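Local coordinates for endonuclease NucS (Pyrococcus abyssi, PDB 2VLD), which cleaves the 3' and 5' single-stranded ends of branched DNA structures, binds single-stranded DNA, works as a homodimer and interacts with PCNA, at residues I154-V159 with R190-L195; Q76-S80 with I90-R94. The protein carries 2 engineered substitutions. All coordinates share one frame; numbering follows the deposited sequence.

Contact 1 (I154-V159 with R190-L195); sequences IRHGIV and RYVDSL
The phenol ring of Tyr-191 lies across the backbone of strand 157-159, with Ile-158 O over one of its faces, offset toward the rim and 3.2 Å from Tyr-191 CZ. Setting CG beside the backbone N (chi1 -54°) turns the ring off the helix toward this strand, and the Tyr-191 and Val-159 side chains slide past each other in opposite directions, Tyr-191 CB 3.9 Å from Val-159 CG2. The hydroxyl is hydrogen-bonded to Glu-40 of the second subunit, and Ile-158 O to Lys-44 of that subunit. Glycine suits position 157: at its backbone angles a CB would be pressed against the preceding carbonyl O, and it would also meet the Tyr-191 ring. This residue ends the type I turn Ile-154 to Gly-157, which joins two antiparallel strands of the PD-(D/E)XK nuclease sheet, while helix 182-199 connects parallel strands 170-175 and 203-209. Strand and helix segments run nearly crosswise, at 103°. The turn rests on the helix through Ser-194, small enough to let the backbone come near; its OG accepts a weak hydrogen bond from His-156 N at 3.4 Å. The side chains of Ile-154 and Leu-195 cross at about a right angle, Ile-154 CG1 3.6 Å from Leu-195 CD2, an apolar patch that Met-162 extends. One helical turn before Ser-194, Arg-190 bends at chi3 and NE reaches His-156 O in another weak hydrogen bond, while its NH2 makes a salt bridge with Glu-40 of the second subunit.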
loop_
_atom_site.group_PDB
_atom_site.type_symbol
_atom_site.label_atom_id
_atom_site.label_comp_id
_atom_site.label_asym_id
_atom_site.label_seq_id
_atom_site.Cartn_x
_atom_site.Cartn_y
_atom_site.Cartn_z
ATOM N N ILE A 154 -25.127 9.119 12.597
ATOM C CA ILE A 154 -25.099 9.521 14.003
ATOM C C ILE A 154 -23.768 10.228 14.257
ATOM O O ILE A 154 -22.892 10.195 13.402
ATOM C CB ILE A 154 -25.316 8.254 14.881
ATOM C CG1 ILE A 154 -26.665 8.339 15.546
ATOM C CG2 ILE A 154 -24.262 8.034 15.927
ATOM C CD1 ILE A 154 -27.802 8.427 14.553
ATOM N N ARG A 155 -23.613 10.886 15.404
ATOM C CA ARG A 155 -22.378 11.613 15.691
ATOM C C ARG A 155 -21.128 10.738 15.554
ATOM O O ARG A 155 -20.136 11.164 14.947
ATOM C CB ARG A 155 -22.422 12.243 17.073
ATOM C CG ARG A 155 -23.180 13.552 17.152
ATOM C CD ARG A 155 -23.080 14.080 18.572
ATOM N NE ARG A 155 -23.932 15.243 18.822
ATOM C CZ ARG A 155 -23.924 15.954 19.950
ATOM N NH1 ARG A 155 -23.110 15.634 20.955
ATOM N NH2 ARG A 155 -24.731 16.995 20.070
ATOM N N HIS A 156 -21.177 9.526 16.112
ATOM C CA HIS A 156 -20.043 8.598 16.029
ATOM C C HIS A 156 -20.390 7.291 15.330
ATOM O O HIS A 156 -19.962 6.216 15.766
ATOM C CB HIS A 156 -19.475 8.271 17.418
ATOM C CG HIS A 156 -19.139 9.469 18.239
ATOM N ND1 HIS A 156 -18.450 10.553 17.734
ATOM C CD2 HIS A 156 -19.381 9.748 19.542
ATOM C CE1 HIS A 156 -18.296 11.453 18.689
ATOM N NE2 HIS A 156 -18.849 10.988 19.795
ATOM N N GLY A 157 -21.155 7.361 14.251
ATOM C CA GLY A 157 -21.426 6.144 13.521
ATOM C C GLY A 157 -22.699 6.103 12.726
ATOM O O GLY A 157 -23.309 7.127 12.441
ATOM N N ILE A 158 -23.069 4.886 12.337
ATOM C CA ILE A 158 -24.244 4.650 11.508
ATOM C C ILE A 158 -25.073 3.525 12.094
ATOM O O ILE A 158 -24.555 2.460 12.408
ATOM C CB ILE A 158 -23.844 4.346 10.088
ATOM C CG1 ILE A 158 -22.890 5.444 9.599
ATOM C CG2 ILE A 158 -25.084 4.206 9.203
ATOM C CD1 ILE A 158 -22.704 5.504 8.102
ATOM N N VAL A 159 -26.363 3.794 12.254
ATOM C CA VAL A 159 -27.272 2.931 12.978
ATOM C C VAL A 159 -28.144 2.199 11.964
ATOM O O VAL A 159 -28.730 2.827 11.103
ATOM C CB VAL A 159 -28.133 3.787 13.954
ATOM C CG1 VAL A 159 -29.310 3.001 14.508
ATOM C CG2 VAL A 159 -27.265 4.342 15.085
ATOM N N ARG A 190 -21.481 1.596 21.222
ATOM C CA ARG A 190 -20.924 2.865 20.768
ATOM C C ARG A 190 -22.020 3.798 20.258
ATOM O O ARG A 190 -22.031 4.984 20.587
ATOM C CB ARG A 190 -19.873 2.626 19.690
ATOM C CG ARG A 190 -18.969 3.815 19.451
ATOM C CD ARG A 190 -17.841 3.488 18.497
ATOM N NE ARG A 190 -18.259 3.632 17.109
ATOM C CZ ARG A 190 -18.360 2.625 16.244
ATOM N NH1 ARG A 190 -18.061 1.387 16.615
ATOM N NH2 ARG A 190 -18.745 2.862 15.002
ATOM N N TYR A 191 -22.951 3.246 19.480
ATOM C CA TYR A 191 -24.063 4.013 18.924
ATOM C C TYR A 191 -24.947 4.520 20.035
ATOM O O TYR A 191 -25.313 5.691 20.047
ATOM C CB TYR A 191 -24.894 3.177 17.941
ATOM C CG TYR A 191 -24.104 2.547 16.819
ATOM C CD1 TYR A 191 -24.442 1.285 16.340
ATOM C CD2 TYR A 191 -23.020 3.208 16.234
ATOM C CE1 TYR A 191 -23.732 0.696 15.314
ATOM C CE2 TYR A 191 -22.293 2.626 15.203
ATOM C CZ TYR A 191 -22.655 1.370 14.747
ATOM O OH TYR A 191 -21.947 0.778 13.725
ATOM N N VAL A 192 -25.267 3.638 20.979
ATOM C CA VAL A 192 -26.134 3.988 22.105
ATOM C C VAL A 192 -25.515 5.111 22.950
ATOM O O VAL A 192 -26.150 6.135 23.184
ATOM C CB VAL A 192 -26.498 2.737 22.949
ATOM C CG1 VAL A 192 -27.219 3.122 24.231
ATOM C CG2 VAL A 192 -27.357 1.786 22.140
ATOM N N ASP A 193 -24.264 4.918 23.364
ATOM C CA ASP A 193 -23.532 5.911 24.142
ATOM C C ASP A 193 -23.478 7.263 23.444
ATOM O O ASP A 193 -23.727 8.288 24.073
ATOM C CB ASP A 193 -22.114 5.425 24.444
ATOM C CG ASP A 193 -22.082 4.307 25.472
ATOM O OD1 ASP A 193 -23.098 4.096 26.174
ATOM O OD2 ASP A 193 -21.031 3.640 25.580
ATOM N N SER A 194 -23.161 7.255 22.149
ATOM C CA SER A 194 -23.155 8.465 21.322
ATOM C C SER A 194 -24.489 9.206 21.425
ATOM O O SER A 194 -24.523 10.419 21.612
ATOM C CB SER A 194 -22.840 8.098 19.860
ATOM O OG SER A 194 -23.016 9.191 18.970
ATOM N N LEU A 195 -25.583 8.464 21.316
ATOM C CA LEU A 195 -26.906 9.049 21.396
ATOM C C LEU A 195 -27.285 9.425 22.828
ATOM O O LEU A 195 -28.032 10.379 23.039
ATOM C CB LEU A 195 -27.940 8.105 20.795
ATOM C CG LEU A 195 -27.845 7.875 19.286
ATOM C CD1 LEU A 195 -28.319 6.503 18.989
ATOM C CD2 LEU A 195 -28.654 8.876 18.493
#

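Contact 2 (Q76-S80 with I90-R94); sequences QPPGS and ISIRR
A type II beta turn, Pro-77 to Ser-80, lies against the end of strand 87-92, where Pro-77 and Ser-80 both meet Ile-92. The Ile-92 side chain is directed at the turn. Its CG1 stands anti to the backbone N (chi1 -170°), which sends the CG1-CD1 branch toward the turn; Ile-92 CD1 lies 3.6 Å from Pro-77 CG and 3.7 Å from Ser-80 OG. That hydroxyl donates to Pro-77 O at 2.8 Å from Ser-80 OG, spanning the turn from its last residue to its first, so a serine here satisfies its own polar atom while packing against an isoleucine. Gln-76 bends at chi2; its chain runs past Ile-90 in the opposite sense, with Gln-76 CB 3.7 Å from Ile-90 CG2, and slants across Ile-92, with Gln-76 NE2 3.6 Å from Ile-92 CG2. With an alanine here CB would stay against Ile-90, but loss of the amide would probably leave a gap beside Ile-92 CG2. At the outer end, the guanidinium of Arg-94 turns one face to Gly-79 O, 3.5 Å from Arg-94 NE, an approach over the plane and not a hydrogen bond. Gly-79 has a positive phi of 106°, natural for glycine at the third position of a proline-glycine type II turn, which here connects strand 74-76, paired with 62-65, to strand 81-84, paired with 87-92, in the antiparallel sheet of the PH-like N-terminal domain.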
loop_
_atom_site.group_PDB
_atom_site.type_symbol
_atom_site.label_atom_id
_atom_site.label_comp_id
_atom_site.label_asym_id
_atom_site.label_seq_id
_atom_site.Cartn_x
_atom_site.Cartn_y
_atom_site.Cartn_z
ATOM N N GLN A 76 2.719 -0.949 -9.886
ATOM C CA GLN A 76 2.549 -1.668 -11.159
ATOM C C GLN A 76 1.423 -2.700 -11.072
ATOM O O GLN A 76 1.349 -3.453 -10.093
ATOM C CB GLN A 76 3.857 -2.338 -11.571
ATOM C CG GLN A 76 3.947 -2.572 -13.019
ATOM C CD GLN A 76 4.920 -1.683 -13.721
ATOM O OE1 GLN A 76 6.114 -1.960 -13.737
ATOM N NE2 GLN A 76 4.414 -0.633 -14.363
ATOM N N PRO A 77 0.557 -2.746 -12.092
ATOM C CA PRO A 77 -0.705 -3.499 -12.036
ATOM C C PRO A 77 -0.522 -5.014 -11.974
ATOM O O PRO A 77 0.569 -5.504 -12.254
ATOM C CB PRO A 77 -1.395 -3.132 -13.364
ATOM C CG PRO A 77 -0.298 -2.731 -14.293
ATOM C CD PRO A 77 0.760 -2.096 -13.404
ATOM N N PRO A 78 -1.584 -5.759 -11.591
ATOM C CA PRO A 78 -1.508 -7.219 -11.756
ATOM C C PRO A 78 -1.098 -7.581 -13.184
ATOM O O PRO A 78 -1.554 -6.960 -14.135
ATOM C CB PRO A 78 -2.946 -7.682 -11.496
ATOM C CG PRO A 78 -3.530 -6.627 -10.626
ATOM C CD PRO A 78 -2.875 -5.335 -11.002
ATOM N N GLY A 79 -0.196 -8.539 -13.310
ATOM C CA GLY A 79 0.196 -9.044 -14.614
ATOM C C GLY A 79 1.573 -8.587 -15.052
ATOM O O GLY A 79 1.989 -8.857 -16.189
ATOM N N SER A 80 2.276 -7.904 -14.158
ATOM C CA SER A 80 3.633 -7.441 -14.407
ATOM C C SER A 80 4.588 -8.486 -13.861
ATOM O O SER A 80 4.311 -9.100 -12.840
ATOM C CB SER A 80 3.885 -6.102 -13.697
ATOM O OG SER A 80 2.843 -5.168 -13.893
ATOM N N ILE A 90 10.040 -4.736 -11.961
ATOM C CA ILE A 90 8.762 -5.193 -12.456
ATOM C C ILE A 90 8.533 -4.525 -13.801
ATOM O O ILE A 90 8.523 -3.292 -13.903
ATOM C CB ILE A 90 7.612 -5.021 -11.393
ATOM C CG1 ILE A 90 6.327 -5.710 -11.849
ATOM C CG2 ILE A 90 7.328 -3.600 -11.096
ATOM C CD1 ILE A 90 5.659 -6.594 -10.744
ATOM N N SER A 91 8.436 -5.354 -14.835
ATOM C CA SER A 91 8.213 -4.879 -16.186
ATOM C C SER A 91 6.846 -5.318 -16.655
ATOM O O SER A 91 6.478 -6.492 -16.545
ATOM C CB SER A 91 9.268 -5.416 -17.163
ATOM O OG SER A 91 10.574 -5.206 -16.674
ATOM N N ILE A 92 6.092 -4.359 -17.167
ATOM C CA ILE A 92 4.906 -4.655 -17.933
ATOM C C ILE A 92 5.262 -4.281 -19.373
ATOM O O ILE A 92 5.366 -3.116 -19.730
ATOM C CB ILE A 92 3.571 -4.007 -17.315
ATOM C CG1 ILE A 92 2.302 -4.540 -18.003
ATOM C CG2 ILE A 92 3.588 -2.479 -17.306
ATOM C CD1 ILE A 92 1.020 -4.622 -17.122
ATOM N N ARG A 93 5.551 -5.281 -20.186
ATOM C CA ARG A 93 5.578 -5.041 -21.620
ATOM C C ARG A 93 4.243 -5.459 -22.176
ATOM O O ARG A 93 4.161 -6.013 -23.278
ATOM C CB ARG A 93 6.731 -5.746 -22.337
ATOM C CG ARG A 93 7.263 -6.994 -21.686
ATOM C CD ARG A 93 8.584 -7.257 -22.329
ATOM N NE ARG A 93 9.624 -7.720 -21.423
ATOM C CZ ARG A 93 10.893 -7.330 -21.508
ATOM N NH1 ARG A 93 11.261 -6.451 -22.437
ATOM N NH2 ARG A 93 11.795 -7.799 -20.656
ATOM N N ARG A 94 3.196 -5.200 -21.392
ATOM C CA ARG A 94 1.836 -5.508 -21.809
ATOM C C ARG A 94 1.213 -4.332 -22.576
ATOM O O ARG A 94 0.123 -3.837 -22.267
ATOM C CB ARG A 94 0.978 -6.013 -20.642
ATOM C CG ARG A 94 1.331 -7.427 -20.184
ATOM C CD ARG A 94 0.067 -8.184 -19.767
ATOM N NE ARG A 94 0.349 -9.531 -19.264
ATOM C CZ ARG A 94 -0.508 -10.278 -18.565
ATOM N NH1 ARG A 94 -1.723 -9.825 -18.268
ATOM N NH2 ARG A 94 -0.141 -11.487 -18.153
#

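How the contacts relate
Contact 1 is mostly buried and belongs to the C-terminal nuclease domain, where a helix packs on a strand and its turn. Contact 2 is partly buried in the N-terminal PH-like domain, where a loop meets a strand end. They share no elements: their centres are about 44 Å apart, on opposite sides of the chain's centre. Both use a beta turn with glycine at a demanding backbone position, but the chemistry differs. Contact 1 adds weak polar bonds and an aromatic ring to its apolar packing, whereas contact 2 joins its segments largely through isoleucine packing. The dimer brings the two regions together, for Arg-93 of one subunit packs on His-156 of the other.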